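Local coordinates for protein CcbJ (PDB 4HGZ) that probably transfers a methyl group from S-adenosyl-L-methionine to a nitrogen atom of its substrate, as an N-methyltransferase, at residues 67-72 with 131-136; 166-171 with 268-273. One frame throughout, in Å; residues are numbered along the deposited sequence.

Overall arrangement
Contacts 1 and 2 lie in one mixed sheet of seven strands, their centres 11 Å apart. Contact 1 pairs strands 66-69 and 130-135 in parallel; contact 2 pairs strands 164-171 and 265-272 antiparallel. Strands 130-135 and 164-171 are neighbours, and the probable backbone hydrogen bonds Val-133 O to Val-167 N and Ala-135 N to Val-167 O, both 2.9 Å, join the two contacts. Along the chain they come in series, contact 1 closing before contact 2 opens. Together they span the middle of the methyltransferase sheet: contact 1 borders the cofactor site, while contact 2 marks where the parallel run gives way to the reversed strand of the family's fold.

Contact 1: 67-72 with 131-136; sequences LELGVG and SVVFAA
The aliphatic stem of Glu-68 lies across one face of the Phe-134 ring, and this overlap is the main side-chain fit between the two strands. Glu-68 CB comes 3.3 Å from Phe-134 CZ, and the extended chain carries CG and then the carboxylate past the CE1 side of the ring, with carboxylate and ring planes 25° apart. Phe-134 can reach back over its neighbour because CG is placed between the backbone N and the carbonyl carbon (chi1 71°), which swings the ring toward strand 67-69. On the other face of the sheet the bumps are smaller: Val-133 CG1 fits between Leu-67 and Leu-69, 4.1 Å from Leu-67 CD2 and the same distance from Leu-69 CG. Leu-69 CB then meets Ala-135 CB at 4.3 Å.

The backbones run parallel, their directions 20° apart. Leu-67 uses both its backbone polar atoms, N to Val-132 O and O to Phe-134 N, and Leu-69 N binds Phe-134 O at 2.8 Å. Where the strands end, a water bridges them: it accepts from Ala-136 N at 2.7 Å and lies 2.9 Å from both Glu-68 OE2 and Leu-69 O, tying the carboxylate to the strand ends.

Beyond Leu-69 the chain turns through Gly-70 to Gly-72, whose N is hydrogen-bonded to Glu-91 OE2, and Leu-69 also packs on Phe-120; Glu-91 and Phe-120 both belong to the S-adenosyl-L-homocysteine site, which holds no such ligand in this chain. A strand running into a glycine-rich turn beside a parallel neighbour is characteristic of the cofactor site in Rossmann-like, class I methyltransferases.

Contact 2: 166-171 with 268-273; sequences FVVQCL and SVYRAA
Strands 166-171 and 268-272 run antiparallel, with 156° between their directions and axes 4.7 Å apart at the closest, and Phe-166/Tyr-270 and Val-168/Ser-268 are hydrogen-bonded pairs on either side of the non-hydrogen-bonded pair Val-167/Val-269. Each hydrogen-bonded pair is joined twice, for example by Tyr-270 N to Phe-166 O at 2.8 Å. In between, Val-167 CA approaches Ser-268 O at 3.2 Å in a CA-H...O contact.

Phe-166 and Tyr-270 leave the sheet side by side on the same face and touch at CD2 to CD2, 3.9 Å. With CG anti to the carbonyl carbon (chi1 -62°), the Tyr-270 ring lies against the Phe-166 backbone, CD2 3.6 Å from Phe-166 O. Phe-166 O and Val-168 CG2 both meet the Tyr-270 ring at its edge, the methyl 4.3 Å from CE2. The same methyl touches Ser-268 CB at 4.0 Å, meeting both neighbours from one side. On the opposite face Val-167 CG2 and Val-269 CG1 meet at 4.2 Å, and both valines pack against Phe-56 of helix 50-61.

The Tyr-270 hydroxyl is bonded to Asp-237 of helix 233-242, so the ring spans from the strand pair to that helix. The chemistry is thus divided: four main-chain bonds set the register and apolar contacts occur on both faces; of the polar groups among them, the phenol bonds to Asp-237 and Ser-268 OG makes weak bonds to His-266 and Arg-250, as suits a buried core.

Contact 1: 67-72 with 131-136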
# COMPACT_ATOMS: atom_id res chain seq x y z
N LEU C 67 -22.13 12.29 -35.00
CA LEU C 67 -20.73 12.58 -35.26
C LEU C 67 -19.87 11.93 -34.19
O LEU C 67 -20.06 12.20 -33.01
CB LEU C 67 -20.51 14.09 -35.24
CG LEU C 67 -19.11 14.59 -35.57
CD1 LEU C 67 -18.91 14.62 -37.07
CD2 LEU C 67 -18.89 15.98 -34.99
N GLU C 68 -18.95 11.05 -34.60
CA GLU C 68 -18.00 10.50 -33.65
C GLU C 68 -16.66 11.23 -33.73
O GLU C 68 -15.99 11.22 -34.77
CB GLU C 68 -17.78 8.99 -33.83
CG GLU C 68 -16.81 8.45 -32.77
CD GLU C 68 -16.52 6.96 -32.83
OE1 GLU C 68 -16.98 6.28 -33.77
OE2 GLU C 68 -15.81 6.46 -31.91
N LEU C 69 -16.26 11.86 -32.63
CA LEU C 69 -14.94 12.43 -32.53
C LEU C 69 -13.97 11.30 -32.19
O LEU C 69 -14.18 10.59 -31.22
CB LEU C 69 -14.91 13.48 -31.43
CG LEU C 69 -15.91 14.61 -31.56
CD1 LEU C 69 -15.65 15.66 -30.51
CD2 LEU C 69 -15.81 15.21 -32.94
N GLY C 70 -12.92 11.13 -32.99
CA GLY C 70 -11.92 10.10 -32.73
C GLY C 70 -12.42 8.73 -33.11
O GLY C 70 -12.43 7.82 -32.30
N VAL C 71 -12.83 8.60 -34.36
CA VAL C 71 -13.52 7.40 -34.83
C VAL C 71 -12.57 6.24 -35.11
O VAL C 71 -13.02 5.12 -35.38
CB VAL C 71 -14.32 7.75 -36.09
CG1 VAL C 71 -13.37 8.10 -37.23
CG2 VAL C 71 -15.27 6.62 -36.48
N GLY C 72 -11.27 6.48 -35.05
CA GLY C 72 -10.28 5.41 -35.26
C GLY C 72 -10.56 4.54 -36.48
O GLY C 72 -10.71 5.06 -37.59
N SER C 131 -27.52 14.82 -34.17
CA SER C 131 -28.44 14.45 -33.11
C SER C 131 -27.63 14.08 -31.89
O SER C 131 -28.07 14.25 -30.76
CB SER C 131 -29.30 13.27 -33.54
OG SER C 131 -28.49 12.12 -33.75
N VAL C 132 -26.43 13.58 -32.14
CA VAL C 132 -25.53 13.16 -31.08
C VAL C 132 -24.09 13.40 -31.52
O VAL C 132 -23.70 13.01 -32.62
CB VAL C 132 -25.69 11.67 -30.78
CG1 VAL C 132 -24.82 11.26 -29.61
CG2 VAL C 132 -27.14 11.35 -30.53
N VAL C 133 -23.31 14.03 -30.65
CA VAL C 133 -21.87 14.11 -30.89
C VAL C 133 -21.24 13.33 -29.76
O VAL C 133 -21.59 13.53 -28.59
CB VAL C 133 -21.36 15.55 -30.84
CG1 VAL C 133 -19.88 15.57 -31.04
CG2 VAL C 133 -22.06 16.41 -31.89
N PHE C 134 -20.34 12.40 -30.08
CA PHE C 134 -19.75 11.62 -29.00
C PHE C 134 -18.27 11.37 -29.15
O PHE C 134 -17.70 11.45 -30.24
CB PHE C 134 -20.48 10.29 -28.78
CG PHE C 134 -20.28 9.28 -29.87
CD1 PHE C 134 -19.36 8.25 -29.72
CD2 PHE C 134 -21.04 9.33 -31.03
CE1 PHE C 134 -19.18 7.30 -30.72
CE2 PHE C 134 -20.88 8.38 -32.04
CZ PHE C 134 -19.94 7.37 -31.88
N ALA C 135 -17.68 11.04 -28.01
CA ALA C 135 -16.26 10.83 -27.90
C ALA C 135 -16.01 9.68 -26.93
O ALA C 135 -16.09 9.85 -25.73
CB ALA C 135 -15.60 12.10 -27.42
N ALA C 136 -15.71 8.52 -27.48
CA ALA C 136 -15.52 7.31 -26.69
C ALA C 136 -14.09 7.14 -26.17
O ALA C 136 -13.18 7.87 -26.56
CB ALA C 136 -15.92 6.10 -27.51
O HOH W 1 -14.43 8.04 -29.86

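Contact 2: 166-171 with 268-273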
# COMPACT_ATOMS: atom_id res chain seq x y z
N PHE C 166 -24.52 15.54 -26.24
CA PHE C 166 -23.08 15.32 -26.33
C PHE C 166 -22.70 14.25 -25.32
O PHE C 166 -22.97 14.38 -24.13
CB PHE C 166 -22.36 16.62 -26.02
CG PHE C 166 -20.86 16.49 -25.97
CD1 PHE C 166 -20.15 16.09 -27.08
CD2 PHE C 166 -20.16 16.82 -24.82
CE1 PHE C 166 -18.75 15.99 -27.04
CE2 PHE C 166 -18.77 16.73 -24.78
CZ PHE C 166 -18.07 16.31 -25.90
N VAL C 167 -22.05 13.19 -25.79
CA VAL C 167 -21.77 12.03 -24.96
C VAL C 167 -20.28 11.76 -24.94
O VAL C 167 -19.67 11.63 -25.99
CB VAL C 167 -22.46 10.77 -25.52
CG1 VAL C 167 -22.14 9.56 -24.66
CG2 VAL C 167 -23.96 10.99 -25.62
N VAL C 168 -19.70 11.67 -23.75
CA VAL C 168 -18.29 11.35 -23.60
C VAL C 168 -18.13 10.16 -22.67
O VAL C 168 -18.96 9.94 -21.79
CB VAL C 168 -17.46 12.51 -22.98
CG1 VAL C 168 -17.68 13.80 -23.73
CG2 VAL C 168 -17.84 12.71 -21.55
N GLN C 169 -17.07 9.41 -22.86
CA GLN C 169 -16.71 8.34 -21.98
C GLN C 169 -15.28 8.57 -21.58
O GLN C 169 -14.39 8.57 -22.43
CB GLN C 169 -16.83 7.01 -22.70
CG GLN C 169 -16.20 5.84 -21.97
CD GLN C 169 -16.24 4.59 -22.80
OE1 GLN C 169 -15.74 4.55 -23.93
NE2 GLN C 169 -16.87 3.55 -22.25
N CYS C 170 -15.05 8.77 -20.29
CA CYS C 170 -13.74 9.16 -19.78
C CYS C 170 -13.35 8.37 -18.55
O CYS C 170 -14.20 7.99 -17.76
CB CYS C 170 -13.75 10.63 -19.39
SG CYS C 170 -14.36 11.74 -20.62
N LEU C 171 -12.05 8.17 -18.36
CA LEU C 171 -11.56 7.56 -17.13
C LEU C 171 -11.99 8.40 -15.94
O LEU C 171 -12.05 9.63 -16.01
CB LEU C 171 -10.03 7.42 -17.17
CG LEU C 171 -9.21 8.71 -17.12
CD1 LEU C 171 -8.89 9.05 -15.68
CD2 LEU C 171 -7.93 8.53 -17.92
N SER C 268 -21.02 10.15 -19.78
CA SER C 268 -21.78 11.33 -19.42
C SER C 268 -22.53 11.84 -20.63
O SER C 268 -22.02 11.83 -21.75
CB SER C 268 -20.85 12.41 -18.88
OG SER C 268 -20.06 11.92 -17.81
N VAL C 269 -23.76 12.29 -20.39
CA VAL C 269 -24.61 12.80 -21.44
C VAL C 269 -25.00 14.24 -21.12
O VAL C 269 -25.57 14.51 -20.04
CB VAL C 269 -25.89 11.97 -21.56
CG1 VAL C 269 -26.71 12.42 -22.76
CG2 VAL C 269 -25.56 10.51 -21.65
N TYR C 270 -24.72 15.14 -22.06
CA TYR C 270 -24.97 16.57 -21.88
C TYR C 270 -25.95 17.11 -22.92
O TYR C 270 -26.02 16.59 -24.05
CB TYR C 270 -23.65 17.35 -22.01
CG TYR C 270 -22.61 17.00 -20.99
CD1 TYR C 270 -22.56 17.64 -19.75
CD2 TYR C 270 -21.65 16.03 -21.25
CE1 TYR C 270 -21.60 17.32 -18.82
CE2 TYR C 270 -20.69 15.71 -20.32
CZ TYR C 270 -20.67 16.35 -19.11
OH TYR C 270 -19.71 16.03 -18.17
N ARG C 271 -26.69 18.14 -22.53
CA ARG C 271 -27.59 18.86 -23.43
C ARG C 271 -27.14 20.30 -23.52
O ARG C 271 -26.35 20.76 -22.71
CB ARG C 271 -29.02 18.88 -22.88
CG ARG C 271 -29.83 17.64 -23.13
CD ARG C 271 -31.27 17.86 -22.66
NE ARG C 271 -31.31 18.39 -21.29
CZ ARG C 271 -32.41 18.82 -20.69
NH1 ARG C 271 -33.58 18.81 -21.32
NH2 ARG C 271 -32.35 19.27 -19.44
N ALA C 272 -27.66 21.01 -24.51
CA ALA C 272 -27.47 22.44 -24.61
C ALA C 272 -28.23 23.07 -23.46
O ALA C 272 -29.30 22.60 -23.11
CB ALA C 272 -28.01 22.94 -25.93
N ALA C 273 -27.70 24.14 -22.88
CA ALA C 273 -28.34 24.76 -21.72
C ALA C 273 -29.49 25.67 -22.12
O ALA C 273 -29.33 26.58 -22.93
CB ALA C 273 -27.32 25.51 -20.90